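Local atomic coordinates of methylocystis parvus OBBP MbnE (Methylocystis parvus OBBP, PDB entry 5ICQ), a protein that probably binds the copper-chelating peptide methanobactin in the periplasm, as a solute-binding protein of family 5 serving its uptake. Residues Ala60-Phe74 with Gly256-Arg269. Sequence-based numbering, arbitrary orientation.
Sequences AKKGGRLRVGLPGTF and GFYNFDEIDLQYFR. With SO4 (sulfate ion), chain B.
Arg65 to Pro71 and Glu262 to Phe268 pair in register as parallel strands of a four-stranded mixed sheet in this periplasmic binding protein; 65-71 lies at its edge and 262-268 continues inward to strand 237-242. Backbone bonds zigzag from Glu262 N to Gly64 O as far as Gly72 N to Phe268 O, those from Asp264 N to Leu66 O and from Gln266 N to Val68 O being nearly straight (177°). On the face carrying Leu66, Val68 and Leu70, the Tyr267 ring lies between Leu70 CB, 4.1 Å from its centroid, and Phe74, whose CD1 comes within 3.5 Å of Tyr267 CD1 over the opposite ring face with the ring planes at 46°. Tyr267 OH also bonds to the backbone N of Gln89. With an alanine in place of this tyrosine, a gap would probably open between Leu70 and Phe74, and Gln89 N would lose this acceptor. Near the start of the strands, Leu66 CB sits over the centre of the Phe260 ring, 3.6 Å from its centroid; with CG anti to the backbone N (chi1 174°), Leu66 also brings CD2 against that ring. On the other sheet face, with Asp264 and Gln266, Arg65 NE and NH2 converge on Glu262 OE2 in a salt bridge, and a water links Arg65 NH1 to Asp264 OD2, while Asp264 OD1 pairs with Arg237. A sulfate, probably from the crystallisation liquor, takes bonds from Arg65 and Arg237. Before the strands, Lys62 NZ reaches Asn259 OD1 at 2.6 Å, and Asn259 ND2 donates to Gly256 O from above the Gly256 carbonyl plane.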
loop_
_atom_site.group_PDB
_atom_site.type_symbol
_atom_site.label_atom_id
_atom_site.label_comp_id
_atom_site.label_asym_id
_atom_site.label_seq_id
_atom_site.Cartn_x
_atom_site.Cartn_y
_atom_site.Cartn_z
ATOM N N ALA A 60 10.408 -2.339 26.899
ATOM C CA ALA A 60 9.386 -1.299 26.871
ATOM C C ALA A 60 8.578 -1.316 28.159
ATOM O O ALA A 60 8.209 -2.381 28.668
ATOM C CB ALA A 60 8.456 -1.500 25.668
ATOM N N LYS A 61 8.309 -0.128 28.696
ATOM C CA LYS A 61 7.555 -0.015 29.937
ATOM C C LYS A 61 6.055 -0.106 29.678
ATOM O O LYS A 61 5.554 0.366 28.656
ATOM C CB LYS A 61 7.896 1.298 30.630
ATOM C CG LYS A 61 9.336 1.316 31.131
ATOM C CD LYS A 61 9.843 2.720 31.342
ATOM C CE LYS A 61 11.312 2.711 31.753
ATOM N NZ LYS A 61 11.914 4.075 31.722
ATOM N N LYS A 62 5.331 -0.697 30.631
ATOM C CA LYS A 62 3.879 -0.816 30.534
ATOM C C LYS A 62 3.185 0.285 31.327
ATOM O O LYS A 62 3.642 0.669 32.408
ATOM C CB LYS A 62 3.412 -2.179 31.044
ATOM C CG LYS A 62 4.145 -3.351 30.418
ATOM C CD LYS A 62 3.780 -3.533 28.945
ATOM C CE LYS A 62 4.593 -4.667 28.313
ATOM N NZ LYS A 62 4.320 -4.838 26.853
ATOM N N GLY A 63 2.073 0.778 30.790
ATOM C CA GLY A 63 1.243 1.749 31.476
ATOM C C GLY A 63 0.932 2.952 30.608
ATOM O O GLY A 63 1.505 3.157 29.539
ATOM N N GLY A 64 -0.010 3.750 31.099
ATOM C CA GLY A 64 -0.310 5.038 30.510
ATOM C C GLY A 64 -1.351 4.970 29.407
ATOM O O GLY A 64 -1.723 3.904 28.909
ATOM N N ARG A 65 -1.837 6.151 29.024
ATOM C CA ARG A 65 -2.812 6.294 27.952
ATOM C C ARG A 65 -2.162 6.976 26.757
ATOM O O ARG A 65 -1.588 8.061 26.897
ATOM C CB ARG A 65 -4.023 7.105 28.415
ATOM C CG ARG A 65 -4.985 7.492 27.282
ATOM C CD ARG A 65 -6.234 8.241 27.791
ATOM N NE ARG A 65 -7.079 7.402 28.641
ATOM C CZ ARG A 65 -8.355 7.659 28.915
ATOM N NH1 ARG A 65 -8.939 8.731 28.395
ATOM N NH2 ARG A 65 -9.053 6.842 29.703
ATOM N N LEU A 66 -2.255 6.350 25.587
ATOM C CA LEU A 66 -1.843 7.001 24.344
ATOM C C LEU A 66 -3.040 7.715 23.736
ATOM O O LEU A 66 -4.111 7.121 23.594
ATOM C CB LEU A 66 -1.289 5.988 23.342
ATOM C CG LEU A 66 -0.944 6.496 21.933
ATOM C CD1 LEU A 66 0.260 7.460 21.964
ATOM C CD2 LEU A 66 -0.674 5.313 21.001
ATOM N N ARG A 67 -2.863 8.985 23.373
ATOM C CA ARG A 67 -3.907 9.745 22.700
ATOM C C ARG A 67 -3.533 9.852 21.230
ATOM O O ARG A 67 -2.545 10.513 20.876
ATOM C CB ARG A 67 -4.101 11.128 23.320
ATOM C CG ARG A 67 -4.752 11.114 24.706
ATOM C CD ARG A 67 -3.702 11.013 25.795
ATOM N NE ARG A 67 -2.619 11.957 25.553
ATOM C CZ ARG A 67 -2.660 13.248 25.861
ATOM N NH1 ARG A 67 -3.734 13.762 26.450
ATOM N NH2 ARG A 67 -1.618 14.023 25.582
ATOM N N VAL A 68 -4.340 9.203 20.392
ATOM C CA VAL A 68 -4.171 9.124 18.947
ATOM C C VAL A 68 -5.236 9.990 18.291
ATOM O O VAL A 68 -6.393 10.005 18.732
ATOM C CB VAL A 68 -4.296 7.655 18.483
ATOM C CG1 VAL A 68 -4.470 7.563 16.982
ATOM C CG2 VAL A 68 -3.088 6.853 18.940
ATOM N N GLY A 69 -4.845 10.727 17.256
ATOM C CA GLY A 69 -5.785 11.563 16.528
ATOM C C GLY A 69 -5.841 11.213 15.054
ATOM O O GLY A 69 -4.806 11.060 14.395
ATOM N N LEU A 70 -7.049 11.101 14.520
ATOM C CA LEU A 70 -7.267 10.692 13.145
ATOM C C LEU A 70 -8.216 11.662 12.462
ATOM O O LEU A 70 -9.126 12.201 13.100
ATOM C CB LEU A 70 -7.862 9.275 13.084
ATOM C CG LEU A 70 -6.935 8.151 13.536
ATOM C CD1 LEU A 70 -7.702 6.839 13.690
ATOM C CD2 LEU A 70 -5.778 8.005 12.543
ATOM N N PRO A 71 -8.033 11.903 11.167
ATOM C CA PRO A 71 -8.966 12.769 10.444
ATOM C C PRO A 71 -10.209 11.999 10.029
ATOM O O PRO A 71 -10.188 10.778 9.855
ATOM C CB PRO A 71 -8.152 13.207 9.222
ATOM C CG PRO A 71 -7.299 12.014 8.931
ATOM C CD PRO A 71 -6.995 11.358 10.277
ATOM N N GLY A 72 -11.308 12.729 9.873
ATOM C CA GLY A 72 -12.519 12.106 9.376
ATOM C C GLY A 72 -13.443 11.618 10.470
ATOM O O GLY A 72 -13.566 12.254 11.523
ATOM N N THR A 73 -14.110 10.490 10.235
ATOM C CA THR A 73 -15.115 10.006 11.168
ATOM C C THR A 73 -15.217 8.490 11.041
ATOM O O THR A 73 -14.519 7.867 10.240
ATOM C CB THR A 73 -16.468 10.679 10.912
ATOM O OG1 THR A 73 -17.378 10.349 11.969
ATOM C CG2 THR A 73 -17.048 10.220 9.582
ATOM N N PHE A 74 -16.097 7.899 11.844
ATOM C CA PHE A 74 -16.364 6.471 11.758
ATOM C C PHE A 74 -17.769 6.214 12.274
ATOM O O PHE A 74 -18.301 6.977 13.085
ATOM C CB PHE A 74 -15.342 5.647 12.565
ATOM C CG PHE A 74 -15.535 5.734 14.052
ATOM C CD1 PHE A 74 -15.047 6.820 14.764
ATOM C CD2 PHE A 74 -16.211 4.735 14.740
ATOM C CE1 PHE A 74 -15.218 6.911 16.137
ATOM C CE2 PHE A 74 -16.393 4.822 16.116
ATOM C CZ PHE A 74 -15.890 5.909 16.815
ATOM N N GLY A 256 7.200 -7.137 23.685
ATOM C CA GLY A 256 7.613 -5.782 23.412
ATOM C C GLY A 256 6.551 -4.915 22.777
ATOM O O GLY A 256 6.752 -3.700 22.665
ATOM N N PHE A 257 5.434 -5.496 22.351
ATOM C CA PHE A 257 4.347 -4.740 21.746
ATOM C C PHE A 257 3.246 -4.526 22.774
ATOM O O PHE A 257 3.158 -5.243 23.772
ATOM C CB PHE A 257 3.782 -5.479 20.526
ATOM C CG PHE A 257 4.744 -5.584 19.375
ATOM C CD1 PHE A 257 5.124 -4.450 18.664
ATOM C CD2 PHE A 257 5.269 -6.815 18.998
ATOM C CE1 PHE A 257 6.002 -4.548 17.593
ATOM C CE2 PHE A 257 6.148 -6.920 17.920
ATOM C CZ PHE A 257 6.516 -5.789 17.220
ATOM N N TYR A 258 2.401 -3.527 22.514
ATOM C CA TYR A 258 1.186 -3.262 23.288
ATOM C C TYR A 258 1.524 -2.868 24.728
ATOM O O TYR A 258 1.203 -3.552 25.700
ATOM C CB TYR A 258 0.245 -4.470 23.266
ATOM C CG TYR A 258 0.166 -5.127 21.924
ATOM C CD1 TYR A 258 -0.329 -4.442 20.817
ATOM C CD2 TYR A 258 0.568 -6.443 21.765
ATOM C CE1 TYR A 258 -0.417 -5.065 19.586
ATOM C CE2 TYR A 258 0.492 -7.067 20.548
ATOM C CZ TYR A 258 0.004 -6.383 19.467
ATOM O OH TYR A 258 -0.065 -7.032 18.256
ATOM N N ASN A 259 2.154 -1.713 24.834
ATOM C CA ASN A 259 2.695 -1.260 26.106
ATOM C C ASN A 259 1.790 -0.292 26.843
ATOM O O ASN A 259 1.768 -0.304 28.083
ATOM C CB ASN A 259 4.063 -0.637 25.854
ATOM C CG ASN A 259 4.971 -1.612 25.150
ATOM O OD1 ASN A 259 5.159 -2.730 25.638
ATOM N ND2 ASN A 259 5.455 -1.249 23.962
ATOM N N PHE A 260 1.035 0.526 26.117
ATOM C CA PHE A 260 0.098 1.432 26.760
ATOM C C PHE A 260 -1.029 0.641 27.408
ATOM O O PHE A 260 -1.481 -0.377 26.876
ATOM C CB PHE A 260 -0.470 2.422 25.744
ATOM C CG PHE A 260 0.581 3.249 25.067
ATOM C CD1 PHE A 260 1.185 4.292 25.746
ATOM C CD2 PHE A 260 0.974 2.974 23.757
ATOM C CE1 PHE A 260 2.165 5.061 25.144
ATOM C CE2 PHE A 260 1.956 3.737 23.144
ATOM C CZ PHE A 260 2.554 4.785 23.843
ATOM N N ASP A 261 -1.482 1.117 28.573
ATOM C CA ASP A 261 -2.623 0.478 29.220
ATOM C C ASP A 261 -3.925 0.838 28.521
ATOM O O ASP A 261 -4.880 0.054 28.546
ATOM C CB ASP A 261 -2.686 0.865 30.702
ATOM C CG ASP A 261 -1.672 0.096 31.560
ATOM O OD1 ASP A 261 -1.088 -0.901 31.071
ATOM O OD2 ASP A 261 -1.474 0.475 32.735
ATOM N N GLU A 262 -3.971 1.998 27.871
ATOM C CA GLU A 262 -5.161 2.469 27.181
ATOM C C GLU A 262 -4.743 3.212 25.927
ATOM O O GLU A 262 -3.709 3.882 25.906
ATOM C CB GLU A 262 -6.003 3.423 28.052
ATOM C CG GLU A 262 -6.768 2.746 29.176
ATOM C CD GLU A 262 -7.193 3.723 30.254
ATOM O OE1 GLU A 262 -7.168 3.339 31.441
ATOM O OE2 GLU A 262 -7.538 4.876 29.916
ATOM N N ILE A 263 -5.569 3.104 24.891
ATOM C CA ILE A 263 -5.374 3.841 23.648
ATOM C C ILE A 263 -6.678 4.559 23.337
ATOM O O ILE A 263 -7.712 3.906 23.152
ATOM C CB ILE A 263 -4.993 2.928 22.477
ATOM C CG1 ILE A 263 -3.728 2.130 22.817
ATOM C CG2 ILE A 263 -4.812 3.785 21.206
ATOM C CD1 ILE A 263 -3.499 0.957 21.898
ATOM N N ASP A 264 -6.629 5.886 23.258
ATOM C CA ASP A 264 -7.811 6.696 22.967
ATOM C C ASP A 264 -7.680 7.250 21.556
ATOM O O ASP A 264 -6.836 8.120 21.298
ATOM C CB ASP A 264 -7.966 7.818 23.991
ATOM C CG ASP A 264 -9.257 8.613 23.799
ATOM O OD1 ASP A 264 -10.214 8.075 23.196
ATOM O OD2 ASP A 264 -9.315 9.774 24.253
ATOM N N LEU A 265 -8.496 6.730 20.640
ATOM C CA LEU A 265 -8.476 7.147 19.241
ATOM C C LEU A 265 -9.555 8.206 19.048
ATOM O O LEU A 265 -10.748 7.893 19.087
ATOM C CB LEU A 265 -8.711 5.965 18.300
ATOM C CG LEU A 265 -7.641 4.864 18.334
ATOM C CD1 LEU A 265 -8.042 3.744 19.285
ATOM C CD2 LEU A 265 -7.363 4.310 16.944
ATOM N N GLN A 266 -9.138 9.449 18.828
ATOM C CA GLN A 266 -10.060 10.571 18.669
ATOM C C GLN A 266 -10.096 11.015 17.215
ATOM O O GLN A 266 -9.050 11.123 16.566
ATOM C CB GLN A 266 -9.652 11.757 19.539
ATOM C CG GLN A 266 -9.464 11.453 21.005
ATOM C CD GLN A 266 -8.972 12.675 21.759
ATOM O OE1 GLN A 266 -9.140 13.799 21.296
ATOM N NE2 GLN A 266 -8.366 12.460 22.920
ATOM N N TYR A 267 -11.298 11.298 16.718
ATOM C CA TYR A 267 -11.508 11.673 15.330
ATOM C C TYR A 267 -11.788 13.168 15.224
ATOM O O TYR A 267 -12.486 13.740 16.067
ATOM C CB TYR A 267 -12.651 10.856 14.711
ATOM C CG TYR A 267 -12.193 9.469 14.305
ATOM C CD1 TYR A 267 -11.990 8.474 15.259
ATOM C CD2 TYR A 267 -11.933 9.167 12.979
ATOM C CE1 TYR A 267 -11.554 7.216 14.895
ATOM C CE2 TYR A 267 -11.494 7.905 12.604
ATOM C CZ TYR A 267 -11.314 6.934 13.573
ATOM O OH TYR A 267 -10.882 5.684 13.206
ATOM N N PHE A 268 -11.231 13.789 14.184
ATOM C CA PHE A 268 -11.255 15.236 14.023
ATOM C C PHE A 268 -11.766 15.603 12.638
ATOM O O PHE A 268 -11.397 14.972 11.643
ATOM C CB PHE A 268 -9.854 15.854 14.240
ATOM C CG PHE A 268 -9.397 15.838 15.678
ATOM C CD1 PHE A 268 -8.788 14.715 16.214
ATOM C CD2 PHE A 268 -9.587 16.948 16.494
ATOM C CE1 PHE A 268 -8.374 14.703 17.541
ATOM C CE2 PHE A 268 -9.177 16.941 17.821
ATOM C CZ PHE A 268 -8.573 15.812 18.346
ATOM N N ARG A 269 -12.595 16.652 12.600
ATOM C CA ARG A 269 -13.171 17.278 11.408
ATOM C C ARG A 269 -12.226 17.299 10.215
ATOM O O ARG A 269 -12.498 16.679 9.182
ATOM C CB ARG A 269 -13.589 18.725 11.714
ATOM C CG ARG A 269 -14.806 18.910 12.623
ATOM C CD ARG A 269 -14.544 18.467 14.058
ATOM N NE ARG A 269 -13.455 19.209 14.689
ATOM C CZ ARG A 269 -12.918 18.889 15.863
ATOM N NH1 ARG A 269 -13.363 17.834 16.533
ATOM N NH2 ARG A 269 -11.937 19.624 16.370
HETATM S S SO4 B . -12.483 8.686 29.824
HETATM O O1 SO4 B . -13.415 7.588 30.049
HETATM O O2 SO4 B . -13.066 9.680 28.930
HETATM O O3 SO4 B . -12.154 9.336 31.091
HETATM O O4 SO4 B . -11.273 8.142 29.227
HETATM O O HOH W 1 5.824 -7.175 26.056
HETATM O O HOH W 2 -8.154 10.709 26.503
#